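Local atomic coordinates of lovastatin nonaketide synthase mokA (Monascus pilosus, PDB entry 6AD3), a protein that builds the polyketide dihydromonacolin L for lovastatin from nine malonyl-CoA as an iterative synthase, of which this chain is the nonribosomal-peptide-synthetase-type condensation domain. Residues E127-G132 with A364-F369; A163-A168 with M454-A459. The protein carries 1 engineered substitution. All blocks are in the same frame, centred on the assembly; numbering follows the deposited sequence.

Contact 1 of 2, residues E127-G132 with A364-F369; sequences EIFRTG and AGMGFF
Ile128 and Phe129, in the RHExLRT-type motif of condensation domains (here RHEIFRT), pack on Met366 and Gly367 in the glycine-rich loop between helix 360-364 and strand 371-377. The contact is buried and apolar, without a hydrogen bond between the two segments. Met366 CB is wedged between the two: it lies 3.6 Å from Phe129 CZ, obliquely to the ring and with the side chains crossing at about a right angle. Met366 CB also lies 3.7 Å from Ile128 CG2. Farther out, Met366 CG lies 3.7 Å from Phe129 CE2. A bend at chi2 (-65°) then carries Met366 SD past this end of the ring, 5.0 Å from the Phe129 ring centroid, in an oblique Met-aromatic contact. Ile128 CG2 also touches Met366 O at 3.5 Å, while its CG1 branch lies alongside Gly367 CA. At the backbone angles of Gly367 a CB would collide with Met366 O, a conformation suited to glycine. Glu127 O is gripped by two donors, Thr131 OG1 above its plane on one side and Arg130 N on the other. Helix 213-227 supplies Ile219 to Phe129 and Thr215, Asn218 and Glu222 to Met366. Phe369 N donates to Asp212. The RHExLRT-type turn thus meets this loop beside the HHxxxDG-type segment, which in condensation domains lines the active-site tunnel.

Contact 2 of 2, residues A163-A168 with M454-A459; sequences ADRAGA and MTEVIA
Arg165 and Glu456 form a salt bridge at the surface, between the first turn of helix 165-176 and strand 453-460. The charged pair is end-on for the arginine: NH2 donates to Glu456 OE1 at 2.9 Å with an N-H...O angle of 168°, and OE1 lies almost in the guanidinium plane. OE1 receives it on its syn side but out of the carboxylate plane, the two flat groups being turned 36° apart. A second bond from Arg165 NH1 to the same OE1, 3.5 Å, is weak. Both residues place CG anti to the backbone N (chi1 175° in Arg165), and their extended chains bridge a backbone separation of 12.5 Å between CA atoms. Beyond this bridge, Arg165 NE pairs with Glu169 one turn along the helix, and Phe105 makes a cation-pi contact, so the guanidinium is held by two carboxylates and a ring.

Water adds a further link. Water 1 donates to Glu456 OE1 at 2.9 Å, bonds Thr455 OG1 at 2.8 Å, and accepts weakly from Arg165 NH1.

A side-chain cap starts the helix: Asp164 OD1, at the N-cap position, accepts from Gly167 N at 2.8 Å.

In the backbone pairing of the strand, Thr455 and Glu456 both bond to Phe105, and Thr455 turns to a near-helical psi, consistent with a classic beta bulge.

Strands 157-161 and 188-195 are parallel neighbours joined through helix 165-176. The salt bridge therefore ties the helix of a beta-alpha-beta crossover to the edge strand at the far side of the same five-stranded sheet.

Contacts 1 and 2 do not touch: their centres are 26 Å apart and their nearest atoms about 14 Å. Each pairs a segment from the first half of the domain with one from the second, and the four segments alternate along the chain. Contact 1 is buried near the HHxxxDG-type motif, the active-site motif of condensation domains, where Arg208 occupies the second histidine position and makes a cation-pi contact with Phe368. Contact 2 lies apart from contact 1 and its motif, at the surface, where strand 453-460, flanked in sequence by strands of the six-stranded sheet, joins the five-stranded sheet; it probably corresponds to the crossover called the latch in related condensation domains.

Contact 1 of 2, residues E127-G132 with A364-F369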
loop_
_atom_site.group_PDB
_atom_site.type_symbol
_atom_site.label_atom_id
_atom_site.label_comp_id
_atom_site.label_asym_id
_atom_site.label_seq_id
_atom_site.Cartn_x
_atom_site.Cartn_y
_atom_site.Cartn_z
ATOM N N GLU A 127 7.250 -14.329 14.606
ATOM C CA GLU A 127 7.034 -13.586 15.822
ATOM C C GLU A 127 5.980 -12.500 15.661
ATOM O O GLU A 127 5.184 -12.281 16.555
ATOM C CB GLU A 127 8.345 -12.972 16.290
ATOM C CG GLU A 127 9.253 -13.943 16.998
ATOM C CD GLU A 127 10.590 -13.343 17.377
ATOM O OE1 GLU A 127 10.748 -12.128 17.357
ATOM O OE2 GLU A 127 11.409 -14.096 17.897
ATOM N N ILE A 128 5.987 -11.811 14.524
ATOM C CA ILE A 128 5.105 -10.659 14.313
ATOM C C ILE A 128 3.628 -11.103 14.291
ATOM O O ILE A 128 2.753 -10.316 14.562
ATOM C CB ILE A 128 5.499 -9.880 13.022
ATOM C CG1 ILE A 128 4.738 -8.556 12.909
ATOM C CG2 ILE A 128 5.247 -10.699 11.774
ATOM C CD1 ILE A 128 4.962 -7.608 14.070
ATOM N N PHE A 129 3.385 -12.411 14.111
ATOM C CA PHE A 129 2.027 -12.937 14.156
ATOM C C PHE A 129 1.672 -13.447 15.545
ATOM O O PHE A 129 0.544 -13.956 15.757
ATOM C CB PHE A 129 1.828 -14.051 13.112
ATOM C CG PHE A 129 1.985 -13.587 11.690
ATOM C CD1 PHE A 129 1.813 -12.247 11.343
ATOM C CD2 PHE A 129 2.333 -14.492 10.697
ATOM C CE1 PHE A 129 1.964 -11.829 10.033
ATOM C CE2 PHE A 129 2.454 -14.082 9.381
ATOM C CZ PHE A 129 2.298 -12.760 9.046
ATOM N N ARG A 130 2.634 -13.372 16.472
ATOM C CA ARG A 130 2.371 -13.618 17.896
ATOM C C ARG A 130 2.829 -12.440 18.725
ATOM O O ARG A 130 3.424 -12.569 19.839
ATOM C CB ARG A 130 2.963 -14.933 18.379
ATOM C CG ARG A 130 4.221 -15.365 17.767
ATOM C CD ARG A 130 4.516 -16.819 18.145
ATOM N NE ARG A 130 5.710 -17.259 17.467
ATOM C CZ ARG A 130 6.943 -17.028 17.860
ATOM N NH1 ARG A 130 7.931 -17.492 17.141
ATOM N NH2 ARG A 130 7.195 -16.466 19.024
ATOM N N THR A 131 2.550 -11.264 18.188
ATOM C CA THR A 131 2.927 -10.027 18.821
ATOM C C THR A 131 1.704 -9.224 19.272
ATOM O O THR A 131 0.748 -9.011 18.520
ATOM C CB THR A 131 3.838 -9.198 17.886
ATOM O OG1 THR A 131 5.113 -9.876 17.766
ATOM C CG2 THR A 131 4.092 -7.809 18.444
ATOM N N GLY A 132 1.756 -8.762 20.509
ATOM C CA GLY A 132 0.837 -7.739 20.956
ATOM C C GLY A 132 1.483 -6.386 21.087
ATOM O O GLY A 132 2.698 -6.242 20.992
ATOM N N ALA A 364 11.827 -12.270 2.657
ATOM C CA ALA A 364 11.177 -13.473 3.220
ATOM C C ALA A 364 10.401 -13.192 4.509
ATOM O O ALA A 364 9.518 -13.944 4.887
ATOM C CB ALA A 364 12.220 -14.554 3.461
ATOM N N GLY A 365 10.673 -12.062 5.119
ATOM C CA GLY A 365 10.118 -11.749 6.433
ATOM C C GLY A 365 8.627 -11.383 6.359
ATOM O O GLY A 365 8.110 -10.973 5.315
ATOM N N MET A 366 7.962 -11.488 7.493
ATOM C CA MET A 366 6.614 -11.008 7.654
ATOM C C MET A 366 6.631 -9.708 8.446
ATOM O O MET A 366 7.474 -9.507 9.318
ATOM C CB MET A 366 5.760 -12.045 8.403
ATOM C CG MET A 366 5.709 -13.421 7.780
ATOM S SD MET A 366 4.878 -13.398 6.161
ATOM C CE MET A 366 4.778 -15.161 5.852
ATOM N N GLY A 367 5.676 -8.838 8.141
ATOM C CA GLY A 367 5.402 -7.662 8.922
ATOM C C GLY A 367 5.211 -6.442 8.025
ATOM O O GLY A 367 4.939 -6.574 6.815
ATOM N N PHE A 368 5.251 -5.270 8.640
ATOM C CA PHE A 368 4.915 -4.017 7.986
ATOM C C PHE A 368 6.188 -3.276 7.597
ATOM O O PHE A 368 6.806 -2.624 8.433
ATOM C CB PHE A 368 4.047 -3.158 8.909
ATOM C CG PHE A 368 3.789 -1.775 8.412
ATOM C CD1 PHE A 368 3.616 -1.518 7.068
ATOM C CD2 PHE A 368 3.685 -0.710 9.314
ATOM C CE1 PHE A 368 3.281 -0.250 6.616
ATOM C CE2 PHE A 368 3.360 0.564 8.858
ATOM C CZ PHE A 368 3.194 0.795 7.506
ATOM N N PHE A 369 6.640 -3.502 6.362
ATOM C CA PHE A 369 7.915 -2.935 5.863
ATOM C C PHE A 369 7.686 -1.807 4.887
ATOM O O PHE A 369 8.575 -1.002 4.679
ATOM C CB PHE A 369 8.742 -3.991 5.162
ATOM C CG PHE A 369 9.314 -5.025 6.088
ATOM C CD1 PHE A 369 10.501 -4.781 6.758
ATOM C CD2 PHE A 369 8.635 -6.220 6.344
ATOM C CE1 PHE A 369 11.046 -5.752 7.593
ATOM C CE2 PHE A 369 9.184 -7.183 7.173
ATOM C CZ PHE A 369 10.393 -6.965 7.771
#

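Contact 2 of 2, residues A163-A168 with M454-A459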
loop_
_atom_site.group_PDB
_atom_site.type_symbol
_atom_site.label_atom_id
_atom_site.label_comp_id
_atom_site.label_asym_id
_atom_site.label_seq_id
_atom_site.Cartn_x
_atom_site.Cartn_y
_atom_site.Cartn_z
ATOM N N ALA A 163 -23.435 -20.216 2.689
ATOM C CA ALA A 163 -24.507 -20.735 1.864
ATOM C C ALA A 163 -24.130 -20.669 0.395
ATOM O O ALA A 163 -24.507 -21.548 -0.384
ATOM C CB ALA A 163 -25.784 -19.954 2.124
ATOM N N ASP A 164 -23.342 -19.655 0.022
ATOM C CA ASP A 164 -23.152 -19.290 -1.366
ATOM C C ASP A 164 -22.191 -18.116 -1.427
ATOM O O ASP A 164 -21.751 -17.614 -0.393
ATOM C CB ASP A 164 -24.492 -18.896 -2.059
ATOM C CG ASP A 164 -25.256 -17.794 -1.321
ATOM O OD1 ASP A 164 -24.690 -17.045 -0.478
ATOM O OD2 ASP A 164 -26.464 -17.686 -1.564
ATOM N N ARG A 165 -21.886 -17.666 -2.626
ATOM C CA ARG A 165 -20.920 -16.575 -2.756
ATOM C C ARG A 165 -21.349 -15.336 -1.966
ATOM O O ARG A 165 -20.501 -14.635 -1.406
ATOM C CB ARG A 165 -20.700 -16.212 -4.206
ATOM C CG ARG A 165 -19.801 -15.001 -4.387
ATOM C CD ARG A 165 -19.110 -14.997 -5.726
ATOM N NE ARG A 165 -18.523 -13.683 -6.024
ATOM C CZ ARG A 165 -17.461 -13.513 -6.786
ATOM N NH1 ARG A 165 -16.828 -14.562 -7.262
ATOM N NH2 ARG A 165 -17.035 -12.304 -7.064
ATOM N N ALA A 166 -22.635 -14.984 -2.048
ATOM C CA ALA A 166 -23.147 -13.805 -1.347
ATOM C C ALA A 166 -22.887 -13.906 0.165
ATOM O O ALA A 166 -22.515 -12.907 0.804
ATOM C CB ALA A 166 -24.659 -13.625 -1.611
ATOM N N GLY A 167 -23.021 -15.111 0.722
ATOM C CA GLY A 167 -22.600 -15.362 2.106
ATOM C C GLY A 167 -21.115 -15.084 2.367
ATOM O O GLY A 167 -20.749 -14.547 3.419
ATOM N N ALA A 168 -20.261 -15.573 1.477
ATOM C CA ALA A 168 -18.826 -15.318 1.558
ATOM C C ALA A 168 -18.520 -13.810 1.520
ATOM O O ALA A 168 -17.757 -13.315 2.357
ATOM C CB ALA A 168 -18.092 -16.034 0.455
ATOM N N MET A 454 -6.948 -19.547 -8.191
ATOM C CA MET A 454 -7.488 -18.227 -7.967
ATOM C C MET A 454 -8.123 -17.644 -9.168
ATOM O O MET A 454 -7.637 -17.798 -10.279
ATOM C CB MET A 454 -6.410 -17.271 -7.490
ATOM C CG MET A 454 -5.510 -17.875 -6.524
ATOM S SD MET A 454 -4.072 -16.846 -6.408
ATOM C CE MET A 454 -3.470 -17.362 -4.814
ATOM N N THR A 455 -9.206 -16.937 -8.960
ATOM C CA THR A 455 -9.926 -16.358 -10.071
ATOM C C THR A 455 -10.013 -14.827 -9.982
ATOM O O THR A 455 -10.283 -14.164 -10.964
ATOM C CB THR A 455 -11.342 -16.950 -10.148
ATOM O OG1 THR A 455 -12.035 -16.669 -8.932
ATOM C CG2 THR A 455 -11.292 -18.467 -10.362
ATOM N N GLU A 456 -9.963 -14.273 -8.774
ATOM C CA GLU A 456 -10.417 -12.886 -8.549
ATOM C C GLU A 456 -9.975 -12.440 -7.163
ATOM O O GLU A 456 -10.052 -13.222 -6.217
ATOM C CB GLU A 456 -11.915 -12.796 -8.599
ATOM C CG GLU A 456 -12.427 -11.390 -8.546
ATOM C CD GLU A 456 -13.932 -11.311 -8.420
ATOM O OE1 GLU A 456 -14.597 -12.315 -8.704
ATOM O OE2 GLU A 456 -14.444 -10.202 -8.153
ATOM N N VAL A 457 -9.483 -11.207 -7.051
ATOM C CA VAL A 457 -9.138 -10.650 -5.721
ATOM C C VAL A 457 -10.068 -9.478 -5.381
ATOM O O VAL A 457 -10.568 -8.777 -6.273
ATOM C CB VAL A 457 -7.663 -10.184 -5.666
ATOM C CG1 VAL A 457 -7.433 -9.054 -6.657
ATOM C CG2 VAL A 457 -7.281 -9.741 -4.251
ATOM N N ILE A 458 -10.442 -9.376 -4.114
ATOM C CA ILE A 458 -11.156 -8.209 -3.579
ATOM C C ILE A 458 -10.180 -7.652 -2.553
ATOM O O ILE A 458 -9.739 -8.381 -1.669
ATOM C CB ILE A 458 -12.394 -8.557 -2.708
ATOM C CG1 ILE A 458 -12.952 -9.911 -2.985
ATOM C CG2 ILE A 458 -13.427 -7.447 -2.712
ATOM C CD1 ILE A 458 -14.171 -10.196 -2.124
ATOM N N ALA A 459 -9.849 -6.377 -2.668
ATOM C CA ALA A 459 -8.883 -5.749 -1.785
ATOM C C ALA A 459 -9.462 -4.509 -1.160
ATOM O O ALA A 459 -9.960 -3.623 -1.845
ATOM C CB ALA A 459 -7.618 -5.386 -2.563
HETATM O O HOH W 1 -14.305 -15.132 -9.338
#